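Local coordinates for epimerase family protein SDR39U1 (Homo sapiens, PDB 4B4O) that probably works as an NADP-dependent oxidoreductase of the short-chain dehydrogenase/reductase family and binds NADPH in a Rossmann-type domain, at residues 37-40 against 41-45; 63-66 against 67-70; 133-136 against 137-141; 166-169 against 170-173. The protein carries 3 engineered substitutions. One frame throughout, in Å; residues are numbered along the deposited sequence.

In the fold
Contact 3 is the buried one: it lies inside helix 131-143 and brings a tryptophan edge to the nicotinamide ribose of NADPH. Contact 1 is partly buried, at the turn from strand 38-40 into helix 41-47, and is dominated by polar capping, whereas contacts 2 and 4 lie at the surface. Contact 2 is a loop turn built on an asparagine and contact 4 lies within helix 166-176, with methionines on its covered side; these two touch, Pro66 CD resting 3.7 Å from His170 CE1. Helix 72-95 is a shared neighbour of contacts 1, 2 and 3, while contact 4 packs on helix 225-236. All four belong to the parallel-sheet dinucleotide-binding region.

Contact 1: 37-40 against 41-45; sequences GRIT and WDELA
Ile39 meets Glu43 across the junction between strand 38-40 and helix 41-47. Its CB lies 3.5 Å from Glu43 OE1, its CG2 packs against the same carboxylate, and the two side chains cross at about a right angle. The CD1 end of Ile39 makes a light apolar touch with Leu44 CB at 4.2 Å. Thr40 comes next and is the N-cap of the helix. With chi1 at 63°, its OG1 sits between the backbone N and the carbonyl carbon, where it accepts from Glu43 N at 3.1 Å. Glu43 answers: its CG is anti to its own N, the chain runs on extended, and OE1 returns to Thr40 N at 3.5 Å in a weak bond. The pair is a capping box. Thr40 O then takes Leu44 N at 3.0 Å, starting the helical bonding. Behind this, the Trp41 ring packs on Thr85 and Leu89 of helix 72-95 and comes close to Ala59 and Arg32 of the NADP(+) site. The hydroxyl gives a first-turn amide an acceptor it would otherwise lack inside the helix, and the carboxylate beside this N-terminal end would probably be steadied in its charged form by the helix dipole.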
loop_
_atom_site.group_PDB
_atom_site.type_symbol
_atom_site.label_atom_id
_atom_site.label_comp_id
_atom_site.label_asym_id
_atom_site.label_seq_id
_atom_site.Cartn_x
_atom_site.Cartn_y
_atom_site.Cartn_z
ATOM N N GLY A 37 8.995 -20.776 -7.072
ATOM C CA GLY A 37 9.254 -19.686 -6.147
ATOM C C GLY A 37 8.056 -19.311 -5.299
ATOM O O GLY A 37 8.032 -18.228 -4.688
ATOM N N ARG A 38 7.060 -20.193 -5.228
ATOM C CA ARG A 38 5.826 -19.872 -4.496
ATOM C C ARG A 38 5.038 -21.083 -4.013
ATOM O O ARG A 38 5.174 -22.170 -4.544
ATOM C CB ARG A 38 4.914 -19.003 -5.366
ATOM C CG ARG A 38 4.654 -19.606 -6.734
ATOM C CD ARG A 38 3.616 -18.821 -7.494
ATOM N NE ARG A 38 4.181 -17.912 -8.489
ATOM C CZ ARG A 38 3.437 -17.195 -9.348
ATOM N NH1 ARG A 38 2.093 -17.271 -9.319
ATOM N NH2 ARG A 38 4.038 -16.381 -10.231
ATOM N N ILE A 39 4.233 -20.856 -2.979
ATOM C CA ILE A 39 3.295 -21.838 -2.487
ATOM C C ILE A 39 1.899 -21.229 -2.513
ATOM O O ILE A 39 1.747 -20.027 -2.447
ATOM C CB ILE A 39 3.665 -22.354 -1.058
ATOM C CG1 ILE A 39 3.522 -21.266 0.022
ATOM C CG2 ILE A 39 5.116 -22.860 -1.020
ATOM C CD1 ILE A 39 3.549 -21.769 1.448
ATOM N N THR A 40 0.879 -22.069 -2.602
ATOM C CA THR A 40 -0.504 -21.600 -2.621
ATOM C C THR A 40 -1.087 -21.451 -1.218
ATOM O O THR A 40 -0.551 -21.982 -0.242
ATOM C CB THR A 40 -1.409 -22.550 -3.419
ATOM O OG1 THR A 40 -1.422 -23.817 -2.776
ATOM C CG2 THR A 40 -0.914 -22.720 -4.833
ATOM N N TRP A 41 -2.201 -20.732 -1.123
ATOM C CA TRP A 41 -2.928 -20.568 0.150
ATOM C C TRP A 41 -3.415 -21.886 0.667
ATOM O O TRP A 41 -3.302 -22.169 1.860
ATOM C CB TRP A 41 -4.084 -19.573 0.010
ATOM C CG TRP A 41 -3.552 -18.195 -0.303
ATOM C CD1 TRP A 41 -3.501 -17.567 -1.540
ATOM C CD2 TRP A 41 -2.876 -17.262 0.606
ATOM N NE1 TRP A 41 -2.896 -16.344 -1.457
ATOM C CE2 TRP A 41 -2.501 -16.099 -0.204
ATOM C CE3 TRP A 41 -2.577 -17.262 1.955
ATOM C CZ2 TRP A 41 -1.868 -15.002 0.345
ATOM C CZ3 TRP A 41 -1.930 -16.150 2.494
ATOM C CH2 TRP A 41 -1.585 -15.048 1.713
ATOM N N ASP A 42 -3.923 -22.718 -0.229
ATOM C CA ASP A 42 -4.379 -24.047 0.150
ATOM C C ASP A 42 -3.243 -24.865 0.742
ATOM O O ASP A 42 -3.440 -25.614 1.695
ATOM C CB ASP A 42 -4.984 -24.788 -1.054
ATOM C CG ASP A 42 -6.317 -24.200 -1.497
ATOM O OD1 ASP A 42 -6.892 -23.357 -0.765
ATOM O OD2 ASP A 42 -6.789 -24.594 -2.581
ATOM N N GLU A 43 -2.062 -24.732 0.159
ATOM C CA GLU A 43 -0.896 -25.461 0.624
ATOM C C GLU A 43 -0.437 -24.955 1.986
ATOM O O GLU A 43 -0.070 -25.756 2.825
ATOM C CB GLU A 43 0.216 -25.403 -0.430
ATOM C CG GLU A 43 1.645 -25.803 -0.006
ATOM C CD GLU A 43 2.542 -25.932 -1.262
ATOM O OE1 GLU A 43 2.245 -25.275 -2.317
ATOM O OE2 GLU A 43 3.528 -26.720 -1.238
ATOM N N LEU A 44 -0.485 -23.650 2.208
ATOM C CA LEU A 44 -0.134 -23.081 3.506
ATOM C C LEU A 44 -1.046 -23.575 4.628
ATOM O O LEU A 44 -0.589 -23.845 5.728
ATOM C CB LEU A 44 -0.188 -21.552 3.444
ATOM C CG LEU A 44 0.068 -20.767 4.729
ATOM C CD1 LEU A 44 1.534 -20.848 5.112
ATOM C CD2 LEU A 44 -0.376 -19.343 4.516
ATOM N N ALA A 45 -2.340 -23.669 4.347
ATOM C CA ALA A 45 -3.300 -24.128 5.341
ATOM C C ALA A 45 -3.116 -25.604 5.627
ATOM O O ALA A 45 -3.361 -26.055 6.738
ATOM C CB ALA A 45 -4.720 -23.865 4.867
#

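Contact 2: 63-66 against 67-70; sequences ILNP and LRRW
Asn65 grips Leu67 and Arg68 from the start of a type I beta turn, in the loop between strand 54-57 and helix 72-95. Its CG is anti to the backbone N (chi1 -176°), which brings the amide alongside the Leu67 backbone, and OD1 accepts from Leu67 N at 2.9 Å. That donor stands above the plane of the amide, and the pairing makes an Asx turn. Its main-chain O takes Arg68 N at 3.1 Å in a nearly straight bond, 169° at the hydrogen. Leu67 CB sits 3.3 Å from OD1, and the ND2 side meets Arg68 CG at 4.0 Å. This is the tight part. By contrast, Ile63 and Trp70 meet only loosely across the bend, Ile63 CG2 to Trp70 CZ3 at 4.4 Å, and Leu67 lies on the exposed side. An alanine in place of Asn65 is likely to leave Leu67 N without its side-chain acceptor and the turn freer to flex. Three carbonyl oxygens of the loop, those of Ile63, Asn65 and Arg68, converge on the guanidinium of Arg257 in helix 255-262, while Arg68 NH1 forms salt bridges with Glu61 and with Glu77, an NADP(+)-binding residue. Arginine charge thus probably holds the turn from both directions, Arg257 on its carbonyl oxygens and Arg68 on acids that include one of the cofactor site.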
loop_
_atom_site.group_PDB
_atom_site.type_symbol
_atom_site.label_atom_id
_atom_site.label_comp_id
_atom_site.label_asym_id
_atom_site.label_seq_id
_atom_site.Cartn_x
_atom_site.Cartn_y
_atom_site.Cartn_z
ATOM N N ILE A 63 -8.976 -2.797 -5.061
ATOM C CA ILE A 63 -10.085 -1.940 -4.675
ATOM C C ILE A 63 -10.463 -0.961 -5.783
ATOM O O ILE A 63 -11.642 -0.824 -6.114
ATOM C CB ILE A 63 -9.730 -1.155 -3.394
ATOM C CG1 ILE A 63 -9.590 -2.127 -2.213
ATOM C CG2 ILE A 63 -10.789 -0.107 -3.083
ATOM C CD1 ILE A 63 -9.091 -1.532 -0.905
ATOM N N LEU A 64 -9.466 -0.263 -6.334
ATOM C CA LEU A 64 -9.721 0.809 -7.317
ATOM C C LEU A 64 -10.305 0.301 -8.645
ATOM O O LEU A 64 -10.987 1.032 -9.332
ATOM C CB LEU A 64 -8.449 1.642 -7.588
ATOM N N ASN A 65 -10.055 -0.962 -8.986
ATOM C CA ASN A 65 -10.572 -1.615 -10.200
ATOM C C ASN A 65 -11.928 -1.095 -10.729
ATOM O O ASN A 65 -12.997 -1.600 -10.360
ATOM C CB ASN A 65 -10.640 -3.122 -9.950
ATOM C CG ASN A 65 -11.063 -3.916 -11.171
ATOM O OD1 ASN A 65 -11.370 -3.372 -12.256
ATOM N ND2 ASN A 65 -11.070 -5.222 -10.999
ATOM N N PRO A 66 -11.880 -0.116 -11.651
ATOM C CA PRO A 66 -13.105 0.452 -12.255
ATOM C C PRO A 66 -14.016 -0.523 -12.992
ATOM O O PRO A 66 -15.182 -0.202 -13.254
ATOM C CB PRO A 66 -12.568 1.462 -13.269
ATOM C CG PRO A 66 -11.161 1.029 -13.528
ATOM C CD PRO A 66 -10.659 0.475 -12.231
ATOM N N LEU A 67 -13.490 -1.690 -13.346
ATOM C CA LEU A 67 -14.289 -2.700 -14.056
ATOM C C LEU A 67 -15.260 -3.469 -13.130
ATOM O O LEU A 67 -16.078 -4.254 -13.603
ATOM C CB LEU A 67 -13.367 -3.680 -14.816
ATOM C CG LEU A 67 -12.740 -3.303 -16.157
ATOM C CD1 LEU A 67 -11.326 -3.905 -16.151
ATOM C CD2 LEU A 67 -13.621 -3.734 -17.342
ATOM N N ARG A 68 -15.167 -3.255 -11.818
ATOM C CA ARG A 68 -16.133 -3.856 -10.892
ATOM C C ARG A 68 -16.951 -2.798 -10.171
ATOM O O ARG A 68 -16.410 -1.807 -9.685
ATOM C CB ARG A 68 -15.418 -4.781 -9.904
ATOM C CG ARG A 68 -14.984 -6.079 -10.572
ATOM C CD ARG A 68 -14.643 -7.167 -9.568
ATOM N NE ARG A 68 -15.823 -7.859 -9.029
ATOM C CZ ARG A 68 -15.802 -8.693 -7.979
ATOM N NH1 ARG A 68 -14.657 -8.959 -7.328
ATOM N NH2 ARG A 68 -16.932 -9.273 -7.561
ATOM N N ARG A 69 -18.262 -3.006 -10.154
ATOM C CA ARG A 69 -19.205 -2.095 -9.513
ATOM C C ARG A 69 -19.089 -2.322 -8.021
ATOM O O ARG A 69 -18.867 -3.429 -7.573
ATOM C CB ARG A 69 -20.655 -2.324 -10.009
ATOM N N TRP A 70 -19.218 -1.259 -7.256
ATOM C CA TRP A 70 -19.120 -1.359 -5.813
ATOM C C TRP A 70 -20.383 -1.918 -5.202
ATOM O O TRP A 70 -21.160 -1.191 -4.582
ATOM C CB TRP A 70 -18.793 0.011 -5.204
ATOM C CG TRP A 70 -18.452 -0.090 -3.755
ATOM C CD1 TRP A 70 -19.263 0.199 -2.663
ATOM C CD2 TRP A 70 -17.203 -0.580 -3.190
ATOM N NE1 TRP A 70 -18.592 -0.039 -1.490
ATOM C CE2 TRP A 70 -17.353 -0.511 -1.741
ATOM C CE3 TRP A 70 -16.017 -1.042 -3.719
ATOM C CZ2 TRP A 70 -16.353 -0.889 -0.889
ATOM C CZ3 TRP A 70 -15.001 -1.417 -2.843
ATOM C CH2 TRP A 70 -15.165 -1.335 -1.460
#

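Contact 3: 133-136 against 137-141; sequences SNLV and TKWEA. With NDP (NADPH dihydro-nicotinamide-adenine-dinucleotide phosphate), chain I.
The NADPH pocket is lined in part by Trp139, whose indole lies against Leu135 one turn earlier in helix 131-143. Leu135 CG meets Trp139 CE3 at 4.1 Å, the two side chains crossing obliquely. With its CG anti to the backbone N (chi1 -161°), Trp139 sends the six-membered ring out to the ribose next to the nicotinamide: CZ2 stands 3.3 Å from NDP O3D, which approaches the ring at its edge, near its plane, and CH2 is 3.4 Å from NDP O2D. A leucine here would probably fall short of both ribose hydroxyls and open a gap beside the sugar. One residue along, Val136 and Glu140 run side by side, pointing the same way, and Val136 CG1 lies along the carboxylate, whose OE2 is held by Arg156 and Thr107. Lys138 lies extended, its CD passing 3.6 Å from Asn134 O. The backbone beneath is regular, with Trp139 N to Leu135 O at 2.8 Å and Glu140 N to Val136 O at 2.9 Å. Leu135 and Trp139 pack on helix 72-95 at Leu79, Arg82 and Thr86, while Trp139 and Val136 also rest on strand 102-108 at Thr107.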
loop_
_atom_site.group_PDB
_atom_site.type_symbol
_atom_site.label_atom_id
_atom_site.label_comp_id
_atom_site.label_asym_id
_atom_site.label_seq_id
_atom_site.Cartn_x
_atom_site.Cartn_y
_atom_site.Cartn_z
ATOM N N SER A 133 -11.803 2.715 6.644
ATOM C CA SER A 133 -11.188 2.864 7.957
ATOM C C SER A 133 -11.498 1.631 8.819
ATOM O O SER A 133 -10.593 1.074 9.435
ATOM C CB SER A 133 -11.640 4.167 8.634
ATOM O OG SER A 133 -13.044 4.302 8.650
ATOM N N ASN A 134 -12.759 1.191 8.838
ATOM C CA ASN A 134 -13.115 -0.060 9.500
ATOM C C ASN A 134 -12.339 -1.244 8.922
ATOM O O ASN A 134 -11.928 -2.144 9.654
ATOM C CB ASN A 134 -14.625 -0.338 9.421
ATOM C CG ASN A 134 -15.419 0.482 10.444
ATOM O OD1 ASN A 134 -15.072 0.484 11.629
ATOM N ND2 ASN A 134 -16.485 1.185 10.005
ATOM N N LEU A 135 -12.149 -1.252 7.609
ATOM C CA LEU A 135 -11.354 -2.309 6.993
ATOM C C LEU A 135 -9.965 -2.361 7.653
ATOM O O LEU A 135 -9.547 -3.392 8.127
ATOM C CB LEU A 135 -11.241 -2.109 5.463
ATOM C CG LEU A 135 -10.282 -3.021 4.657
ATOM C CD1 LEU A 135 -10.793 -4.439 4.470
ATOM C CD2 LEU A 135 -9.966 -2.397 3.308
ATOM N N VAL A 136 -9.278 -1.236 7.702
ATOM C CA VAL A 136 -7.919 -1.210 8.208
ATOM C C VAL A 136 -7.903 -1.729 9.635
ATOM O O VAL A 136 -7.031 -2.504 9.988
ATOM C CB VAL A 136 -7.246 0.192 8.051
ATOM C CG1 VAL A 136 -5.899 0.235 8.754
ATOM C CG2 VAL A 136 -7.082 0.563 6.568
ATOM N N THR A 137 -8.868 -1.333 10.463
ATOM C CA THR A 137 -8.907 -1.821 11.866
ATOM C C THR A 137 -8.956 -3.348 11.921
ATOM O O THR A 137 -8.152 -3.985 12.582
ATOM C CB THR A 137 -10.098 -1.218 12.682
ATOM O OG1 THR A 137 -9.944 0.195 12.783
ATOM C CG2 THR A 137 -10.174 -1.791 14.089
ATOM N N LYS A 138 -9.894 -3.924 11.194
ATOM C CA LYS A 138 -10.111 -5.382 11.195
ATOM C C LYS A 138 -8.925 -6.118 10.583
ATOM O O LYS A 138 -8.520 -7.169 11.044
ATOM C CB LYS A 138 -11.391 -5.743 10.425
ATOM C CG LYS A 138 -12.673 -5.352 11.131
ATOM C CD LYS A 138 -13.784 -5.159 10.110
ATOM C CE LYS A 138 -15.173 -5.249 10.738
ATOM N NZ LYS A 138 -16.155 -4.489 9.914
ATOM N N TRP A 139 -8.384 -5.517 9.546
ATOM C CA TRP A 139 -7.224 -6.025 8.838
ATOM C C TRP A 139 -6.024 -6.110 9.750
ATOM O O TRP A 139 -5.351 -7.131 9.810
ATOM C CB TRP A 139 -6.951 -5.062 7.694
ATOM C CG TRP A 139 -6.112 -5.522 6.540
ATOM C CD1 TRP A 139 -5.428 -6.714 6.378
ATOM C CD2 TRP A 139 -5.822 -4.746 5.345
ATOM N NE1 TRP A 139 -4.757 -6.722 5.176
ATOM C CE2 TRP A 139 -4.960 -5.565 4.515
ATOM C CE3 TRP A 139 -6.185 -3.498 4.900
ATOM C CZ2 TRP A 139 -4.491 -5.127 3.305
ATOM C CZ3 TRP A 139 -5.701 -3.070 3.668
ATOM C CH2 TRP A 139 -4.882 -3.871 2.890
ATOM N N GLU A 140 -5.750 -5.033 10.467
ATOM C CA GLU A 140 -4.660 -5.021 11.425
ATOM C C GLU A 140 -4.945 -5.989 12.560
ATOM O O GLU A 140 -4.052 -6.703 13.009
ATOM C CB GLU A 140 -4.400 -3.592 11.928
ATOM C CG GLU A 140 -3.864 -2.710 10.803
ATOM C CD GLU A 140 -3.588 -1.248 11.180
ATOM O OE1 GLU A 140 -3.650 -0.885 12.374
ATOM O OE2 GLU A 140 -3.288 -0.465 10.238
ATOM N N ALA A 141 -6.193 -6.046 13.009
ATOM C CA ALA A 141 -6.561 -6.999 14.064
ATOM C C ALA A 141 -6.247 -8.432 13.635
ATOM O O ALA A 141 -5.841 -9.263 14.449
ATOM C CB ALA A 141 -8.035 -6.874 14.407
HETATM P PA NDP I . -2.044 -5.787 -6.371
HETATM O O1A NDP I . -3.543 -5.875 -6.748
HETATM O O2A NDP I . -0.983 -5.502 -7.454
HETATM O O5B NDP I . -1.488 -7.176 -5.720
HETATM C C5B NDP I . -2.425 -7.941 -4.966
HETATM C C4B NDP I . -1.992 -9.384 -5.006
HETATM O O4B NDP I . -2.809 -10.089 -4.073
HETATM C C3B NDP I . -2.196 -10.001 -6.394
HETATM O O3B NDP I . -0.956 -10.160 -7.142
HETATM C C2B NDP I . -2.811 -11.362 -6.107
HETATM O O2B NDP I . -1.833 -12.391 -6.070
HETATM C C1B NDP I . -3.343 -11.238 -4.712
HETATM N N9A NDP I . -4.793 -11.074 -4.843
HETATM C C8A NDP I . -5.546 -10.294 -5.685
HETATM N N7A NDP I . -6.902 -10.549 -5.447
HETATM C C5A NDP I . -6.974 -11.488 -4.467
HETATM C C6A NDP I . -8.020 -12.201 -3.727
HETATM N N6A NDP I . -9.329 -11.960 -3.946
HETATM N N1A NDP I . -7.653 -13.105 -2.794
HETATM C C2A NDP I . -6.332 -13.357 -2.566
HETATM N N3A NDP I . -5.311 -12.725 -3.182
HETATM C C4A NDP I . -5.589 -11.815 -4.088
HETATM O O3 NDP I . -2.069 -4.685 -5.186
HETATM P PN NDP I . -0.798 -3.785 -4.769
HETATM O O1N NDP I . 0.470 -4.587 -5.016
HETATM O O2N NDP I . -0.907 -2.439 -5.419
HETATM O O5D NDP I . -1.050 -3.576 -3.155
HETATM C C5D NDP I . -0.961 -4.782 -2.363
HETATM C C4D NDP I . -1.633 -4.624 -1.014
HETATM O O4D NDP I . -1.289 -3.316 -0.575
HETATM C C3D NDP I . -3.174 -4.665 -1.049
HETATM O O3D NDP I . -3.692 -5.374 0.122
HETATM C C2D NDP I . -3.584 -3.188 -1.083
HETATM O O2D NDP I . -4.776 -2.806 -0.386
HETATM C C1D NDP I . -2.462 -2.543 -0.313
HETATM N N1N NDP I . -2.261 -1.121 -0.648
HETATM C C2N NDP I . -1.995 -0.728 -1.901
HETATM C C3N NDP I . -1.808 0.604 -2.199
HETATM C C7N NDP I . -1.501 0.985 -3.601
HETATM O O7N NDP I . -1.116 0.102 -4.364
HETATM N N7N NDP I . -1.636 2.242 -4.013
HETATM C C4N NDP I . -1.842 1.649 -1.138
HETATM C C5N NDP I . -2.124 1.113 0.189
HETATM C C6N NDP I . -2.315 -0.244 0.374
HETATM P P2B NDP I . -2.161 -13.844 -6.794
HETATM O O1X NDP I . -3.089 -14.582 -5.852
HETATM O O2X NDP I . -2.821 -13.538 -8.172
HETATM O O3X NDP I . -0.706 -14.373 -6.795
#

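Contact 4: 166-169 against 170-173; sequences GAMG and HMLL
Met171 folds back over Ala167 one turn earlier in helix 166-176. Following the side chain, a selenomethionine, from its root, CB passes Ala167 O at 3.8 Å and CG stays at the same distance from that oxygen. The chain runs straight as far as SE, and there it bends (chi3 -70°), turning the methyl back toward the start of the helix. CE therefore comes to rest on Ala167 CB at 3.4 Å and is 3.5 Å from Ala167 O. The same methyl touches CE of Met168, likewise a selenomethionine and itself bent at chi2, at 3.9 Å, and the two long chains cross at a slant. Phe228 of helix 225-236 packs on both, Phe232 on Met168 as well. This helix is the crossover of a beta-alpha-beta unit, running from strand 151-161 to strand 192-194 in the Rossmann-type sheet; Ala167 touches Val159 and Met168 touches Leu161 of the first of these strands. The backbone mixes i to i+3 and i to i+4 bonding here. His170 N reaches Ala167 O at 2.9 Å from well above the carbonyl plane, 54° out of it, while Leu172 N makes the longer helical step to Met168 O, also at 2.9 Å. Met171 N has weak bonds to both carbonyls. On the exposed side His170 CB lies 3.5 Å from Ala167 O, and its ring turns to the loop before helix 72-95.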
loop_
_atom_site.group_PDB
_atom_site.type_symbol
_atom_site.label_atom_id
_atom_site.label_comp_id
_atom_site.label_asym_id
_atom_site.label_seq_id
_atom_site.Cartn_x
_atom_site.Cartn_y
_atom_site.Cartn_z
ATOM N N GLY A 166 -0.341 -0.265 -10.469
ATOM C CA GLY A 166 -0.978 0.595 -9.479
ATOM C C GLY A 166 -1.789 1.696 -10.114
ATOM O O GLY A 166 -2.319 1.539 -11.209
ATOM N N ALA A 167 -1.880 2.822 -9.411
ATOM C CA ALA A 167 -2.673 3.962 -9.889
ATOM C C ALA A 167 -2.113 4.500 -11.207
ATOM O O ALA A 167 -2.875 4.885 -12.075
ATOM C CB ALA A 167 -2.766 5.060 -8.838
HETATM N N MSE A 168 -0.792 4.511 -11.367
HETATM C CA MSE A 168 -0.172 5.013 -12.608
HETATM C C MSE A 168 -0.589 4.192 -13.819
HETATM O O MSE A 168 -0.681 4.704 -14.919
HETATM C CB MSE A 168 1.355 5.024 -12.488
HETATM C CG MSE A 168 1.824 6.101 -11.523
HETATM SE SE MSE A 168 1.586 7.848 -12.355
HETATM C CE MSE A 168 1.528 9.004 -10.794
ATOM N N GLY A 169 -0.846 2.910 -13.623
ATOM C CA GLY A 169 -1.420 2.107 -14.684
ATOM C C GLY A 169 -2.648 2.763 -15.306
ATOM O O GLY A 169 -2.815 2.715 -16.505
ATOM N N HIS A 170 -3.510 3.358 -14.487
ATOM C CA HIS A 170 -4.712 4.032 -14.970
ATOM C C HIS A 170 -4.512 5.453 -15.439
ATOM O O HIS A 170 -5.265 5.940 -16.302
ATOM C CB HIS A 170 -5.779 4.040 -13.879
ATOM C CG HIS A 170 -6.290 2.665 -13.521
ATOM N ND1 HIS A 170 -6.962 1.868 -14.424
ATOM C CD2 HIS A 170 -6.230 1.953 -12.317
ATOM C CE1 HIS A 170 -7.288 0.701 -13.830
ATOM N NE2 HIS A 170 -6.834 0.748 -12.530
HETATM N N MSE A 171 -3.519 6.143 -14.881
HETATM C CA MSE A 171 -3.369 7.585 -15.100
HETATM C C MSE A 171 -2.391 7.953 -16.187
HETATM O O MSE A 171 -2.475 9.033 -16.766
HETATM C CB MSE A 171 -2.874 8.232 -13.811
HETATM C CG MSE A 171 -4.000 8.458 -12.796
HETATM SE SE MSE A 171 -3.324 9.445 -11.213
HETATM C CE MSE A 171 -2.222 7.954 -10.523
ATOM N N LEU A 172 -1.461 7.063 -16.500
ATOM C CA LEU A 172 -0.270 7.445 -17.240
ATOM C C LEU A 172 -0.577 7.760 -18.691
ATOM O O LEU A 172 -0.115 8.782 -19.206
ATOM C CB LEU A 172 0.765 6.332 -17.142
ATOM C CG LEU A 172 2.229 6.542 -17.537
ATOM C CD1 LEU A 172 2.790 7.790 -16.875
ATOM C CD2 LEU A 172 3.021 5.274 -17.151
ATOM N N LEU A 173 -1.378 6.923 -19.350
ATOM C CA LEU A 173 -1.709 7.169 -20.759
ATOM C C LEU A 173 -2.556 8.442 -20.939
ATOM O O LEU A 173 -2.228 9.268 -21.780
ATOM C CB LEU A 173 -2.367 5.961 -21.413
ATOM C CG LEU A 173 -2.675 6.086 -22.914
ATOM C CD1 LEU A 173 -1.490 6.493 -23.807
ATOM C CD2 LEU A 173 -3.283 4.787 -23.403
#